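Side-chain contacts in uncharacterized protein, DUF633, LMOf2365_1472 (Listeria monocytogenes str. 4b F2365, PDB 3GNL), which is of unknown function but probably methylates N1 of an adenine in tRNA, using S-adenosylmethionine: residues I25-I28 / G29-H32; N202-Q205 / T206-N210. One frame throughout, in Å; residues are numbered along the deposited sequence.

Interaction 1. Residues I25-I28 / G29-H32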
ATOM      1  N   ILE A  25      -6.300  14.092  -7.553  1.00 21.40           N
ATOM      2  CA  ILE A  25      -5.799  12.717  -7.258  1.00 22.83           C
ATOM      3  C   ILE A  25      -5.754  11.822  -8.483  1.00 24.18           C
ATOM      4  O   ILE A  25      -6.471  12.034  -9.462  1.00 23.23           O
ATOM      5  CB  ILE A  25      -6.616  12.044  -6.170  1.00 22.48           C
ATOM      6  CG1 ILE A  25      -7.998  11.603  -6.709  1.00 22.44           C
ATOM      7  CG2 ILE A  25      -6.752  12.959  -4.891  1.00 22.10           C
ATOM      8  CD1 ILE A  25      -8.847  10.802  -5.706  1.00 22.06           C
ATOM      9  N   ALA A  26      -4.906  10.804  -8.442  1.00 22.16           N
ATOM     10  CA  ALA A  26      -4.964   9.718  -9.410  1.00 22.62           C
ATOM     11  C   ALA A  26      -5.009   8.384  -8.687  1.00 22.34           C
ATOM     12  O   ALA A  26      -4.116   8.092  -7.886  1.00 22.58           O
ATOM     13  CB  ALA A  26      -3.806   9.758 -10.396  1.00 23.65           C
ATOM     14  N   ASP A  27      -6.053   7.604  -8.970  1.00 20.14           N
ATOM     15  CA  ASP A  27      -6.264   6.296  -8.388  1.00 19.87           C
ATOM     16  C   ASP A  27      -5.917   5.225  -9.427  1.00 20.08           C
ATOM     17  O   ASP A  27      -6.697   4.966 -10.354  1.00 20.69           O
ATOM     18  CB  ASP A  27      -7.733   6.171  -7.926  1.00 20.74           C
ATOM     19  CG  ASP A  27      -7.999   4.912  -7.132  1.00 20.27           C
ATOM     20  OD1 ASP A  27      -7.011   4.258  -6.738  1.00 23.86           O
ATOM     21  OD2 ASP A  27      -9.176   4.581  -6.888  1.00 21.38           O
ATOM     22  N   ILE A  28      -4.781   4.579  -9.212  1.00 18.38           N
ATOM     23  CA  ILE A  28      -4.227   3.628 -10.167  1.00 18.97           C
ATOM     24  C   ILE A  28      -4.799   2.246  -9.951  1.00 19.06           C
ATOM     25  O   ILE A  28      -4.677   1.696  -8.843  1.00 20.34           O
ATOM     26  CB  ILE A  28      -2.733   3.594 -10.007  1.00 20.94           C
ATOM     27  CG1 ILE A  28      -2.194   5.025 -10.025  1.00 19.99           C
ATOM     28  CG2 ILE A  28      -2.124   2.675 -11.074  1.00 21.35           C
ATOM     29  CD1 ILE A  28      -2.414   5.823 -11.418  1.00 20.48           C
ATOM     30  N   GLY A  29      -5.371   1.637 -10.979  1.00 20.43           N
ATOM     31  CA  GLY A  29      -6.083   0.378 -10.760  1.00 20.54           C
ATOM     32  C   GLY A  29      -7.280   0.560  -9.861  1.00 18.75           C
ATOM     33  O   GLY A  29      -7.560  -0.256  -8.945  1.00 20.35           O
ATOM     34  N   SER A  30      -8.034   1.620 -10.116  1.00 18.68           N
ATOM     35  CA  SER A  30      -9.147   1.990  -9.233  1.00 20.10           C
ATOM     36  C   SER A  30     -10.199   0.897  -9.152  1.00 22.61           C
ATOM     37  O   SER A  30     -10.587   0.298 -10.178  1.00 23.26           O
ATOM     38  CB  SER A  30      -9.799   3.229  -9.838  1.00 20.87           C
ATOM     39  OG  SER A  30     -10.757   3.748  -8.943  1.00 22.85           O
ATOM     40  N   ASP A  31     -10.685   0.634  -7.948  1.00 19.70           N
ATOM     41  CA  ASP A  31     -11.738  -0.332  -7.750  1.00 19.13           C
ATOM     42  C   ASP A  31     -13.075   0.308  -8.123  1.00 22.45           C
ATOM     43  O   ASP A  31     -13.670   0.976  -7.273  1.00 20.81           O
ATOM     44  CB  ASP A  31     -11.715  -0.764  -6.275  1.00 23.72           C
ATOM     45  CG  ASP A  31     -12.650  -1.912  -5.990  1.00 26.57           C
ATOM     46  OD1 ASP A  31     -13.457  -2.291  -6.878  1.00 28.63           O
ATOM     47  OD2 ASP A  31     -12.598  -2.421  -4.848  1.00 28.02           O
ATOM     48  N   HIS A  32     -13.554   0.120  -9.365  1.00 21.56           N
ATOM     49  CA  HIS A  32     -14.808   0.730  -9.843  1.00 23.50           C
ATOM     50  C   HIS A  32     -14.911   2.261  -9.723  1.00 21.97           C
ATOM     51  O   HIS A  32     -16.006   2.812  -9.875  1.00 23.20           O
ATOM     52  CB  HIS A  32     -16.024   0.095  -9.201  1.00 22.86           C
ATOM     53  CG  HIS A  32     -16.220  -1.357  -9.546  1.00 26.69           C
ATOM     54  ND1 HIS A  32     -15.377  -2.349  -9.096  1.00 26.82           N
ATOM     55  CD2 HIS A  32     -17.181  -1.975 -10.269  1.00 28.63           C
ATOM     56  CE1 HIS A  32     -15.797  -3.523  -9.553  1.00 29.72           C
ATOM     57  NE2 HIS A  32     -16.900  -3.323 -10.252  1.00 29.60           N
TER
HETATM   58  O   HOH W   1      -9.664   2.235  -5.684  1.00 22.04           O

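Interaction 2. Residues N202-Q205 / T206-N210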
ATOM      1  N   ASN A 202       6.905 -22.750  13.878  1.00 17.39           N
ATOM      2  CA  ASN A 202       6.417 -24.088  13.537  1.00 18.23           C
ATOM      3  C   ASN A 202       7.126 -24.658  12.312  1.00 17.72           C
ATOM      4  O   ASN A 202       7.424 -25.866  12.250  1.00 18.99           O
ATOM      5  CB  ASN A 202       4.900 -24.096  13.337  1.00 17.91           C
ATOM      6  CG  ASN A 202       4.116 -23.802  14.625  1.00 19.02           C
ATOM      7  OD1 ASN A 202       4.636 -23.920  15.723  1.00 22.75           O
ATOM      8  ND2 ASN A 202       2.856 -23.443  14.463  1.00 19.96           N
ATOM      9  N   ILE A 203       7.418 -23.803  11.325  1.00 16.50           N
ATOM     10  CA  ILE A 203       8.073 -24.256  10.117  1.00 17.40           C
ATOM     11  C   ILE A 203       9.471 -24.726  10.487  1.00 17.91           C
ATOM     12  O   ILE A 203       9.928 -25.738   9.961  1.00 17.78           O
ATOM     13  CB  ILE A 203       8.157 -23.151   9.037  1.00 16.83           C
ATOM     14  CG1 ILE A 203       6.742 -22.805   8.556  1.00 17.63           C
ATOM     15  CG2 ILE A 203       9.014 -23.597   7.809  1.00 18.90           C
ATOM     16  CD1 ILE A 203       6.743 -21.524   7.723  1.00 19.48           C
ATOM     17  N   ILE A 204      10.181 -23.961  11.304  1.00 19.17           N
ATOM     18  CA  ILE A 204      11.523 -24.425  11.712  1.00 21.39           C
ATOM     19  C   ILE A 204      11.487 -25.819  12.311  1.00 22.23           C
ATOM     20  O   ILE A 204      12.333 -26.659  11.944  1.00 22.35           O
ATOM     21  CB  ILE A 204      12.181 -23.461  12.702  1.00 21.45           C
ATOM     22  CG1 ILE A 204      12.546 -22.177  11.959  1.00 21.77           C
ATOM     23  CG2 ILE A 204      13.470 -24.072  13.275  1.00 23.23           C
ATOM     24  CD1 ILE A 204      12.930 -21.068  12.861  1.00 23.44           C
ATOM     25  N   GLN A 205      10.534 -26.051  13.196  1.00 21.32           N
ATOM     26  CA  GLN A 205      10.430 -27.370  13.851  1.00 22.51           C
ATOM     27  C   GLN A 205      10.162 -28.457  12.797  1.00 21.27           C
ATOM     28  O   GLN A 205      10.836 -29.490  12.767  1.00 23.49           O
ATOM     29  CB  GLN A 205       9.405 -27.336  14.981  1.00 25.51           C
ATOM     30  CG  GLN A 205       8.915 -28.765  15.412  1.00 32.52           C
ATOM     31  CD  GLN A 205       8.904 -29.054  16.908  1.00 36.99           C
ATOM     32  OE1 GLN A 205       9.764 -29.802  17.421  1.00 40.04           O
ATOM     33  NE2 GLN A 205       7.915 -28.523  17.608  1.00 39.38           N
ATOM     34  N   THR A 206       9.261 -28.194  11.851  1.00 19.53           N
ATOM     35  CA  THR A 206       8.922 -29.157  10.800  1.00 20.06           C
ATOM     36  C   THR A 206      10.155 -29.501   9.962  1.00 21.84           C
ATOM     37  O   THR A 206      10.414 -30.678   9.672  1.00 22.41           O
ATOM     38  CB  THR A 206       7.810 -28.618   9.915  1.00 21.91           C
ATOM     39  OG1 THR A 206       6.627 -28.522  10.707  1.00 22.84           O
ATOM     40  CG2 THR A 206       7.580 -29.505   8.716  1.00 23.93           C
ATOM     41  N   ILE A 207      10.949 -28.496   9.605  1.00 20.58           N
ATOM     42  CA  ILE A 207      12.109 -28.780   8.777  1.00 21.13           C
ATOM     43  C   ILE A 207      13.187 -29.533   9.562  1.00 22.41           C
ATOM     44  O   ILE A 207      13.785 -30.479   9.024  1.00 23.17           O
ATOM     45  CB  ILE A 207      12.711 -27.475   8.222  1.00 20.80           C
ATOM     46  CG1 ILE A 207      11.710 -26.843   7.250  1.00 22.37           C
ATOM     47  CG2 ILE A 207      14.073 -27.759   7.501  1.00 23.35           C
ATOM     48  CD1 ILE A 207      12.113 -25.414   6.879  1.00 23.92           C
ATOM     49  N   SER A 208      13.388 -29.108  10.807  1.00 23.01           N
ATOM     50  CA  SER A 208      14.478 -29.573  11.663  1.00 27.25           C
ATOM     51  C   SER A 208      14.282 -31.019  11.997  1.00 29.41           C
ATOM     52  O   SER A 208      15.268 -31.747  12.194  1.00 29.71           O
ATOM     53  CB  SER A 208      14.511 -28.762  12.960  1.00 27.74           C
ATOM     54  OG  SER A 208      14.908 -27.426  12.695  1.00 32.60           O
ATOM     55  N   ASN A 209      13.025 -31.444  12.032  1.00 28.40           N
ATOM     56  CA  ASN A 209      12.723 -32.827  12.371  1.00 30.46           C
ATOM     57  C   ASN A 209      12.564 -33.749  11.170  1.00 30.83           C
ATOM     58  O   ASN A 209      12.151 -34.885  11.326  1.00 32.51           O
ATOM     59  CB  ASN A 209      11.517 -32.923  13.313  1.00 30.34           C
ATOM     60  CG  ASN A 209      11.730 -32.161  14.642  1.00 33.09           C
ATOM     61  OD1 ASN A 209      12.798 -32.229  15.257  1.00 35.16           O
ATOM     62  ND2 ASN A 209      10.700 -31.455  15.091  1.00 32.87           N
ATOM     63  N   ASN A 210      12.922 -33.281   9.980  1.00 29.83           N
ATOM     64  CA  ASN A 210      12.982 -34.143   8.780  1.00 30.91           C
ATOM     65  C   ASN A 210      14.432 -34.254   8.311  1.00 29.90           C
ATOM     66  O   ASN A 210      14.753 -33.890   7.176  1.00 28.56           O
ATOM     67  CB  ASN A 210      12.167 -33.558   7.608  1.00 34.12           C
ATOM     68  CG  ASN A 210      10.706 -33.386   7.915  1.00 37.58           C
ATOM     69  OD1 ASN A 210       9.984 -32.679   7.185  1.00 38.96           O
ATOM     70  ND2 ASN A 210      10.255 -33.999   9.014  1.00 37.90           N
TER

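Interaction 1. Residues I25-I28 / G29-H32
D27 and S30 meet across a type II beta turn, D27 to S30, that opens the loop after the first strand of a Rossmann-like sheet, before helix 34-41. It is a worked example of how a strand end can be tied to the loop that follows by one side-chain bond. The S30 hydroxyl donates to the carboxylate, OG to D27 OD2 at 2.7 Å, and comes from well above the carboxylate plane, 54° out of it. Both ends swing to this meeting by the same choice of torsion: D27 CG and S30 OG each stand opposite their own backbone N (chi1 -172° in both). The serine CB follows its hydroxyl in, 3.3 Å from D27 OD2. G29, third residue of the turn, takes the positive phi (64°) that this position of a type II turn requires. The I28 side chain packs on I94 and I96 of strand 93-99, while its CG2 stays beside the turn, 3.4 Å from G29 N. S30 packs on strand 45-52 and, with D27, on P36 of the next helix. In methyltransferases of the Rossmann type the loop after this strand commonly carries the glycine-containing cofactor motif, a role consistent with this family. OD2 has a second polar partner: a water donates to D27 OD2 at 2.7 Å and accepts from D31 N at 3.0 Å, bridging the carboxylate to the backbone beyond the turn.

Interaction 2. Residues N202-Q205 / T206-N210
Q205 and N209 meet one turn apart at the C-terminal end of helix 187-208, an i to i+4 pairing that illustrates how polar side chains can finish a helix. From its CB, 3.2 Å from T206 N, the glutamine runs with CG opposite the backbone N (chi1 162°), which carries it toward the helix end. CG lies 3.2 Å from N209 ND2, off the nitrogen end of the asparagine amide. The chain then bends at chi2, and CD turns the terminal amide so that OE1 accepts from N209 ND2 at 3.0 Å. The bond is not straight, 146° at the hydrogen, and ND2 approaches OE1 from the side of its C=O, though OE1 itself lies in the plane of the asparagine amide. The two amide planes are 42° apart. N209 is where the backbone leaves helical angles, yet its N still donates to Q205 O.

The two hydroxyls play a different part, each turning back to a carbonyl one turn earlier. S208 OG donates to I204 O at 2.8 Å from above the carbonyl plane, and the same oxygen also accepts from S208 N. N202 O likewise accepts twice, from T206 N and, at 3.2 Å, from T206 OG1, and there the two donors come from opposite faces of its plane. On the apolar side I203 and I207 lie side by side, CG2 of I203 touching CD1 of I207 at 3.7 Å; I203, I204 and S208 also meet helix 215-235. The chemistry implies a two-sided helix end: both hydroxyls are spent on carbonyls of their own helix, the amide pair adds a neutral side-chain bond on the exposed side, and the isoleucines pack on helix 215-235.

How the interactions relate
The two contacts sit on opposite sides of the chain's centre, about 43 Å apart between centres, and share no helix or strand. Interaction 1 is largely buried, at the end of a central strand flanked by parallel neighbours on both sides; interaction 2 lies at the surface, near the tip of a helical pair well away from the sheet. Each binds residues close in sequence, yet the means differ with place. In the interior a carboxylate takes a hydroxyl and a water to secure a tight turn; at the periphery neutral amides and hydroxyls supplement regular helical bonds, while the apolar face packs against the neighbouring helix.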